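Thiamine pyrophosphokinase (Bacillus subtilis, PDB 3LM8) catalyses the ATP-dependent transfer of pyrophosphate to thiamine, giving thiamine diphosphate and AMP, and takes part in thiamine salvage. Local coordinates at residues Thr3-Ile15 against Thr26-Asp40. The protein carries 1 engineered substitution. Residues are numbered along the deposited sequence; the frame is centred on the assembly and turned at random.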
ATOM      1  N   THR A   3       1.195   5.224  13.197  1.00 28.69           N
ATOM      2  CA  THR A   3       0.911   4.468  11.984  1.00 24.79           C
ATOM      3  C   THR A   3      -0.542   4.047  11.850  1.00 19.42           C
ATOM      4  O   THR A   3      -1.203   3.720  12.837  1.00 36.20           O
ATOM      5  CB  THR A   3       1.749   3.184  11.929  1.00 23.02           C
ATOM      6  OG1 THR A   3       3.135   3.522  11.849  1.00 34.03           O
ATOM      7  CG2 THR A   3       1.361   2.338  10.714  1.00 18.45           C
ATOM      8  N   ILE A   4      -1.041   4.051  10.624  1.00 19.35           N
ATOM      9  CA  ILE A   4      -2.401   3.602  10.392  1.00 17.56           C
ATOM     10  C   ILE A   4      -2.357   2.472   9.364  1.00 19.34           C
ATOM     11  O   ILE A   4      -1.727   2.613   8.315  1.00 19.47           O
ATOM     12  CB  ILE A   4      -3.293   4.740   9.896  1.00 20.38           C
ATOM     13  CG1 ILE A   4      -3.359   5.822  10.964  1.00 27.91           C
ATOM     14  CG2 ILE A   4      -4.720   4.223   9.625  1.00 12.93           C
ATOM     15  CD1 ILE A   4      -4.251   6.973  10.596  1.00 31.86           C
ATOM     16  N   ASN A   5      -2.979   1.339   9.696  1.00 15.93           N
ATOM     17  CA  ASN A   5      -3.024   0.197   8.784  1.00 19.72           C
ATOM     18  C   ASN A   5      -4.461  -0.078   8.388  1.00 28.19           C
ATOM     19  O   ASN A   5      -5.336  -0.256   9.247  1.00 13.08           O
ATOM     20  CB  ASN A   5      -2.469  -1.074   9.421  1.00 16.05           C
ATOM     21  CG  ASN A   5      -1.005  -0.990   9.708  1.00 16.42           C
ATOM     22  OD1 ASN A   5      -0.331  -0.031   9.324  1.00 14.16           O
ATOM     23  ND2 ASN A   5      -0.493  -1.999  10.394  1.00 11.12           N
ATOM     24  N   ILE A   6      -4.684  -0.134   7.079  1.00 27.44           N
ATOM     25  CA  ILE A   6      -5.997  -0.378   6.510  1.00 18.16           C
ATOM     26  C   ILE A   6      -5.986  -1.724   5.806  1.00 24.34           C
ATOM     27  O   ILE A   6      -5.086  -2.011   5.005  1.00 24.51           O
ATOM     28  CB  ILE A   6      -6.330   0.679   5.458  1.00 15.62           C
ATOM     29  CG1 ILE A   6      -6.079   2.081   6.018  1.00 16.67           C
ATOM     30  CG2 ILE A   6      -7.747   0.497   4.992  1.00 11.61           C
ATOM     31  CD1 ILE A   6      -6.257   3.206   4.995  1.00 14.98           C
ATOM     32  N   VAL A   7      -6.984  -2.550   6.095  1.00 19.51           N
ATOM     33  CA  VAL A   7      -7.089  -3.857   5.453  1.00 16.20           C
ATOM     34  C   VAL A   7      -8.345  -3.867   4.580  1.00 23.57           C
ATOM     35  O   VAL A   7      -9.465  -3.938   5.085  1.00 25.97           O
ATOM     36  CB  VAL A   7      -7.159  -4.984   6.507  1.00 11.78           C
ATOM     37  CG1 VAL A   7      -7.353  -6.350   5.836  1.00  4.97           C
ATOM     38  CG2 VAL A   7      -5.882  -4.978   7.322  1.00 31.11           C
ATOM     39  N   ALA A   8      -8.141  -3.764   3.267  1.00 21.72           N
ATOM     40  CA  ALA A   8      -9.240  -3.764   2.308  1.00 19.73           C
ATOM     41  C   ALA A   8      -9.762  -5.185   2.189  1.00 21.23           C
ATOM     42  O   ALA A   8      -9.150  -6.106   2.718  1.00 21.27           O
ATOM     43  CB  ALA A   8      -8.759  -3.259   0.954  1.00 10.95           C
ATOM     44  N   GLY A   9     -10.863  -5.368   1.467  1.00 25.47           N
ATOM     45  CA  GLY A   9     -11.462  -6.689   1.357  1.00 31.77           C
ATOM     46  C   GLY A   9     -11.048  -7.617   0.236  1.00 33.15           C
ATOM     47  O   GLY A   9     -11.905  -8.271  -0.364  1.00 29.00           O
ATOM     48  N   GLY A  10      -9.749  -7.687  -0.045  1.00 35.59           N
ATOM     49  CA  GLY A  10      -9.267  -8.570  -1.093  1.00 36.87           C
ATOM     50  C   GLY A  10      -9.147  -9.974  -0.536  1.00 37.92           C
ATOM     51  O   GLY A  10      -9.377 -10.169   0.654  1.00 32.91           O
ATOM     52  N   PRO A  11      -8.816 -10.981  -1.359  1.00 40.28           N
ATOM     53  CA  PRO A  11      -8.688 -12.349  -0.841  1.00 28.63           C
ATOM     54  C   PRO A  11      -7.590 -12.469   0.224  1.00 28.60           C
ATOM     55  O   PRO A  11      -6.498 -11.944   0.065  1.00 21.59           O
ATOM     56  CB  PRO A  11      -8.400 -13.168  -2.096  1.00 22.66           C
ATOM     57  CG  PRO A  11      -7.809 -12.151  -3.065  1.00 29.66           C
ATOM     58  CD  PRO A  11      -8.665 -10.951  -2.824  1.00 30.14           C
ATOM     59  N   LYS A  12      -7.900 -13.162   1.314  1.00 27.91           N
ATOM     60  CA  LYS A  12      -6.978 -13.340   2.434  1.00 31.26           C
ATOM     61  C   LYS A  12      -5.636 -13.997   2.126  1.00 36.00           C
ATOM     62  O   LYS A  12      -4.645 -13.728   2.800  1.00 26.47           O
ATOM     63  CB  LYS A  12      -7.651 -14.162   3.528  1.00 31.28           C
ATOM     64  CG  LYS A  12      -8.969 -13.627   4.015  1.00 29.50           C
ATOM     65  CD  LYS A  12      -9.574 -14.557   5.068  1.00 42.39           C
ATOM     66  CE  LYS A  12      -8.686 -14.680   6.300  1.00 51.25           C
ATOM     67  NZ  LYS A  12      -9.346 -15.463   7.375  1.00 46.66           N
ATOM     68  N   ASN A  13      -5.610 -14.878   1.133  1.00 44.62           N
ATOM     69  CA  ASN A  13      -4.380 -15.594   0.790  1.00 41.33           C
ATOM     70  C   ASN A  13      -3.273 -14.721   0.204  1.00 38.34           C
ATOM     71  O   ASN A  13      -2.104 -15.098   0.226  1.00 47.65           O
ATOM     72  CB  ASN A  13      -4.706 -16.753  -0.159  1.00 34.13           C
ATOM     73  CG  ASN A  13      -5.542 -16.318  -1.338  1.00 33.85           C
ATOM     74  OD1 ASN A  13      -5.042 -16.192  -2.458  1.00 31.01           O
ATOM     75  ND2 ASN A  13      -6.828 -16.068  -1.090  1.00 33.39           N
ATOM     76  N   LEU A  14      -3.637 -13.559  -0.320  1.00 23.65           N
ATOM     77  CA  LEU A  14      -2.642 -12.662  -0.888  1.00 25.07           C
ATOM     78  C   LEU A  14      -2.137 -11.684   0.164  1.00 28.91           C
ATOM     79  O   LEU A  14      -1.236 -10.887  -0.101  1.00 30.90           O
ATOM     80  CB  LEU A  14      -3.218 -11.884  -2.078  1.00 30.45           C
ATOM     81  CG  LEU A  14      -3.451 -12.599  -3.418  1.00 37.48           C
ATOM     82  CD1 LEU A  14      -2.215 -13.394  -3.780  1.00 41.58           C
ATOM     83  CD2 LEU A  14      -4.645 -13.521  -3.331  1.00 45.61           C
ATOM     84  N   ILE A  15      -2.716 -11.767   1.362  1.00 32.33           N
ATOM     85  CA  ILE A  15      -2.366 -10.888   2.476  1.00 27.39           C
ATOM     86  C   ILE A  15      -1.375 -11.527   3.456  1.00 24.64           C
ATOM     87  O   ILE A  15      -1.504 -12.700   3.813  1.00 26.01           O
ATOM     88  CB  ILE A  15      -3.640 -10.470   3.235  1.00 17.42           C
ATOM     89  CG1 ILE A  15      -4.637  -9.862   2.254  1.00 16.04           C
ATOM     90  CG2 ILE A  15      -3.309  -9.461   4.322  1.00 19.10           C
ATOM     91  CD1 ILE A  15      -5.909  -9.428   2.899  1.00 11.21           C
ATOM     92  N   THR A  26       0.235   1.914  16.193  1.00 28.18           N
ATOM     93  CA  THR A  26      -0.355   1.512  14.935  1.00 29.43           C
ATOM     94  C   THR A  26      -1.844   1.207  15.127  1.00 33.17           C
ATOM     95  O   THR A  26      -2.204   0.208  15.752  1.00 31.10           O
ATOM     96  CB  THR A  26       0.381   0.259  14.380  1.00 31.66           C
ATOM     97  OG1 THR A  26       1.652   0.653  13.858  1.00 30.85           O
ATOM     98  CG2 THR A  26      -0.433  -0.431  13.282  1.00 24.21           C
ATOM     99  N   LEU A  27      -2.701   2.085  14.610  1.00 31.21           N
ATOM    100  CA  LEU A  27      -4.152   1.894  14.684  1.00 26.14           C
ATOM    101  C   LEU A  27      -4.587   1.120  13.451  1.00 32.97           C
ATOM    102  O   LEU A  27      -3.987   1.248  12.369  1.00 24.49           O
ATOM    103  CB  LEU A  27      -4.882   3.232  14.667  1.00 31.27           C
ATOM    104  CG  LEU A  27      -4.544   4.196  15.795  1.00 54.84           C
ATOM    105  CD1 LEU A  27      -4.781   5.634  15.333  1.00 56.23           C
ATOM    106  CD2 LEU A  27      -5.371   3.835  17.029  1.00 63.01           C
ATOM    107  N   TRP A  28      -5.639   0.330  13.607  1.00 22.62           N
ATOM    108  CA  TRP A  28      -6.164  -0.444  12.494  1.00 24.46           C
ATOM    109  C   TRP A  28      -7.594  -0.062  12.118  1.00 36.43           C
ATOM    110  O   TRP A  28      -8.384   0.379  12.956  1.00 42.29           O
ATOM    111  CB  TRP A  28      -6.134  -1.933  12.810  1.00 18.11           C
ATOM    112  CG  TRP A  28      -4.781  -2.527  12.994  1.00 22.37           C
ATOM    113  CD1 TRP A  28      -4.076  -2.598  14.154  1.00 17.37           C
ATOM    114  CD2 TRP A  28      -4.022  -3.260  12.016  1.00 25.11           C
ATOM    115  NE1 TRP A  28      -2.934  -3.348  13.973  1.00 24.12           N
ATOM    116  CE2 TRP A  28      -2.876  -3.764  12.669  1.00 24.27           C
ATOM    117  CE3 TRP A  28      -4.205  -3.544  10.656  1.00 21.21           C
ATOM    118  CZ2 TRP A  28      -1.915  -4.540  12.009  1.00 31.35           C
ATOM    119  CZ3 TRP A  28      -3.249  -4.316  10.003  1.00 17.22           C
ATOM    120  CH2 TRP A  28      -2.121  -4.805  10.680  1.00 19.66           C
ATOM    121  N   ILE A  29      -7.919  -0.228  10.843  1.00 38.73           N
ATOM    122  CA  ILE A  29      -9.262   0.051  10.361  1.00 39.21           C
ATOM    123  C   ILE A  29      -9.560  -0.989   9.302  1.00 38.84           C
ATOM    124  O   ILE A  29      -8.668  -1.375   8.548  1.00 29.04           O
ATOM    125  CB  ILE A  29      -9.398   1.465   9.742  1.00 34.36           C
ATOM    126  CG1 ILE A  29      -8.325   1.687   8.683  1.00 37.90           C
ATOM    127  CG2 ILE A  29      -9.308   2.516  10.824  1.00 27.58           C
ATOM    128  CD1 ILE A  29      -8.488   2.997   7.932  1.00 45.07           C
ATOM    129  N   GLY A  30     -10.806  -1.456   9.271  1.00 33.08           N
ATOM    130  CA  GLY A  30     -11.204  -2.457   8.303  1.00 25.41           C
ATOM    131  C   GLY A  30     -12.096  -1.886   7.222  1.00 19.32           C
ATOM    132  O   GLY A  30     -12.934  -1.021   7.484  1.00 14.74           O
ATOM    133  N   VAL A  31     -11.906  -2.376   6.002  1.00 17.52           N
ATOM    134  CA  VAL A  31     -12.677  -1.932   4.844  1.00 16.11           C
ATOM    135  C   VAL A  31     -13.239  -3.176   4.178  1.00 26.83           C
ATOM    136  O   VAL A  31     -12.497  -4.089   3.848  1.00 25.74           O
ATOM    137  CB  VAL A  31     -11.770  -1.149   3.834  1.00 10.78           C
ATOM    138  CG1 VAL A  31     -12.429  -1.071   2.473  1.00  8.96           C
ATOM    139  CG2 VAL A  31     -11.479   0.265   4.364  1.00  4.55           C
ATOM    140  N   ASP A  32     -14.553  -3.219   4.002  1.00 22.44           N
ATOM    141  CA  ASP A  32     -15.198  -4.367   3.373  1.00 25.95           C
ATOM    142  C   ASP A  32     -14.833  -5.641   4.118  1.00 29.10           C
ATOM    143  O   ASP A  32     -14.607  -5.601   5.320  1.00 38.01           O
ATOM    144  CB  ASP A  32     -14.759  -4.474   1.911  1.00 32.45           C
ATOM    145  CG  ASP A  32     -15.506  -5.563   1.148  1.00 51.80           C
ATOM    146  OD1 ASP A  32     -16.759  -5.587   1.213  1.00 63.11           O
ATOM    147  OD2 ASP A  32     -14.839  -6.388   0.479  1.00 55.53           O
ATOM    148  N   LYS A  33     -14.777  -6.763   3.397  1.00 23.98           N
ATOM    149  CA  LYS A  33     -14.423  -8.063   3.979  1.00 19.35           C
ATOM    150  C   LYS A  33     -13.193  -7.919   4.871  1.00 22.42           C
ATOM    151  O   LYS A  33     -12.973  -8.715   5.792  1.00 20.61           O
ATOM    152  CB  LYS A  33     -14.116  -9.071   2.873  1.00 18.53           C
ATOM    153  CG  LYS A  33     -15.330  -9.640   2.182  1.00 23.99           C
ATOM    154  CD  LYS A  33     -15.878 -10.827   2.962  1.00 37.11           C
ATOM    155  CE  LYS A  33     -14.897 -11.991   2.960  1.00 37.48           C
ATOM    156  NZ  LYS A  33     -15.326 -13.099   3.855  1.00 39.37           N
ATOM    157  N   GLY A  34     -12.405  -6.884   4.585  1.00 15.12           N
ATOM    158  CA  GLY A  34     -11.193  -6.622   5.331  1.00 14.45           C
ATOM    159  C   GLY A  34     -11.377  -6.598   6.827  1.00 16.78           C
ATOM    160  O   GLY A  34     -10.547  -7.142   7.556  1.00 24.23           O
ATOM    161  N   THR A  35     -12.438  -5.957   7.310  1.00 18.79           N
ATOM    162  CA  THR A  35     -12.636  -5.938   8.747  1.00 27.40           C
ATOM    163  C   THR A  35     -12.840  -7.378   9.224  1.00 25.91           C
ATOM    164  O   THR A  35     -12.437  -7.730  10.324  1.00 28.65           O
ATOM    165  CB  THR A  35     -13.820  -5.024   9.182  1.00 26.02           C
ATOM    166  OG1 THR A  35     -14.672  -5.749  10.078  1.00 21.73           O
ATOM    167  CG2 THR A  35     -14.603  -4.525   7.990  1.00 31.60           C
ATOM    168  N   VAL A  36     -13.443  -8.215   8.385  1.00 21.17           N
ATOM    169  CA  VAL A  36     -13.629  -9.620   8.740  1.00 28.53           C
ATOM    170  C   VAL A  36     -12.238 -10.252   8.897  1.00 35.59           C
ATOM    171  O   VAL A  36     -11.973 -10.965   9.864  1.00 32.69           O
ATOM    172  CB  VAL A  36     -14.426 -10.397   7.639  1.00 24.08           C
ATOM    173  CG1 VAL A  36     -14.218 -11.900   7.793  1.00 21.68           C
ATOM    174  CG2 VAL A  36     -15.924 -10.075   7.739  1.00 29.55           C
ATOM    175  N   THR A  37     -11.356  -9.975   7.941  1.00 24.56           N
ATOM    176  CA  THR A  37      -9.993 -10.492   7.960  1.00 18.94           C
ATOM    177  C   THR A  37      -9.276 -10.106   9.249  1.00 30.75           C
ATOM    178  O   THR A  37      -8.531 -10.902   9.836  1.00 25.75           O
ATOM    179  CB  THR A  37      -9.171  -9.934   6.789  1.00 27.90           C
ATOM    180  OG1 THR A  37      -9.935 -10.021   5.586  1.00 26.64           O
ATOM    181  CG2 THR A  37      -7.908 -10.732   6.603  1.00 17.62           C
ATOM    182  N   LEU A  38      -9.489  -8.871   9.683  1.00 31.81           N
ATOM    183  CA  LEU A  38      -8.851  -8.386  10.897  1.00 22.80           C
ATOM    184  C   LEU A  38      -9.257  -9.215  12.118  1.00 31.23           C
ATOM    185  O   LEU A  38      -8.426  -9.574  12.950  1.00 42.40           O
ATOM    186  CB  LEU A  38      -9.210  -6.912  11.118  1.00 16.73           C
ATOM    187  CG  LEU A  38      -8.588  -5.889  10.171  1.00 13.07           C
ATOM    188  CD1 LEU A  38      -9.314  -4.571  10.315  1.00 20.45           C
ATOM    189  CD2 LEU A  38      -7.120  -5.708  10.484  1.00 21.59           C
ATOM    190  N   LEU A  39     -10.545  -9.514  12.217  1.00 34.38           N
ATOM    191  CA  LEU A  39     -11.057 -10.284  13.335  1.00 28.89           C
ATOM    192  C   LEU A  39     -10.477 -11.680  13.371  1.00 23.46           C
ATOM    193  O   LEU A  39     -10.154 -12.190  14.441  1.00 29.88           O
ATOM    194  CB  LEU A  39     -12.587 -10.334  13.275  1.00 23.73           C
ATOM    195  CG  LEU A  39     -13.292  -9.210  14.049  1.00 37.41           C
ATOM    196  CD1 LEU A  39     -12.509  -7.910  13.939  1.00 37.24           C
ATOM    197  CD2 LEU A  39     -14.708  -9.041  13.528  1.00 44.52           C
ATOM    198  N   ASP A  40     -10.332 -12.300  12.206  1.00 16.27           N
ATOM    199  CA  ASP A  40      -9.777 -13.643  12.162  1.00 20.13           C
ATOM    200  C   ASP A  40      -8.362 -13.641  12.718  1.00 18.28           C
ATOM    201  O   ASP A  40      -7.976 -14.552  13.448  1.00 32.44           O
ATOM    202  CB  ASP A  40      -9.779 -14.197  10.730  1.00 24.57           C
ATOM    203  CG  ASP A  40     -11.195 -14.361  10.158  1.00 30.39           C
ATOM    204  OD1 ASP A  40     -12.166 -14.494  10.937  1.00 23.28           O
ATOM    205  OD2 ASP A  40     -11.333 -14.372   8.915  1.00 39.89           O
TER
HETATM  206  O   HOH W   1      -9.611  -8.839   3.113  1.00 10.25           O
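Five backbone hydrogen bonds, from L27 N to T3 O through to V31 N to V7 O, pair strands 3-7 and 26-31, neighbours in the parallel part of the mixed sheet. N5 meets W28 by a CH-pi contact. CB of N5 stands over the six-membered ring, 3.6 Å from its centroid; CG, anti to the carbonyl carbon (chi1 -66°), carries the amide so that ND2 lies above the same ring face, toward the rim. The amide is almost perpendicular to the indole, while OD1 is taken by Q98. A leucine in place of W28 would probably leave N5 CB and ND2 without the flat surface they lie on and open a gap beside V7 CG2. On the sheet face that carries N5, V7 and W28, V7 CG2 meets the indole edge at CZ3 (3.8 Å) and, on helix 33-41, L38 CD2 (3.5 Å). On the opposite sheet face, I6 and I29 lie side by side. Beyond the strands, side chains and water take over the polar contacts. A water accepts from T37 OG1 and donates to A8 O and G10 O, and K12 NZ forms a 2.7 Å salt bridge with D40 OD2, on its anti side, 30° out of the carboxylate plane. The chemistry thus grades from a buried, directional core to an exposed ionic link that solvent would probably weaken.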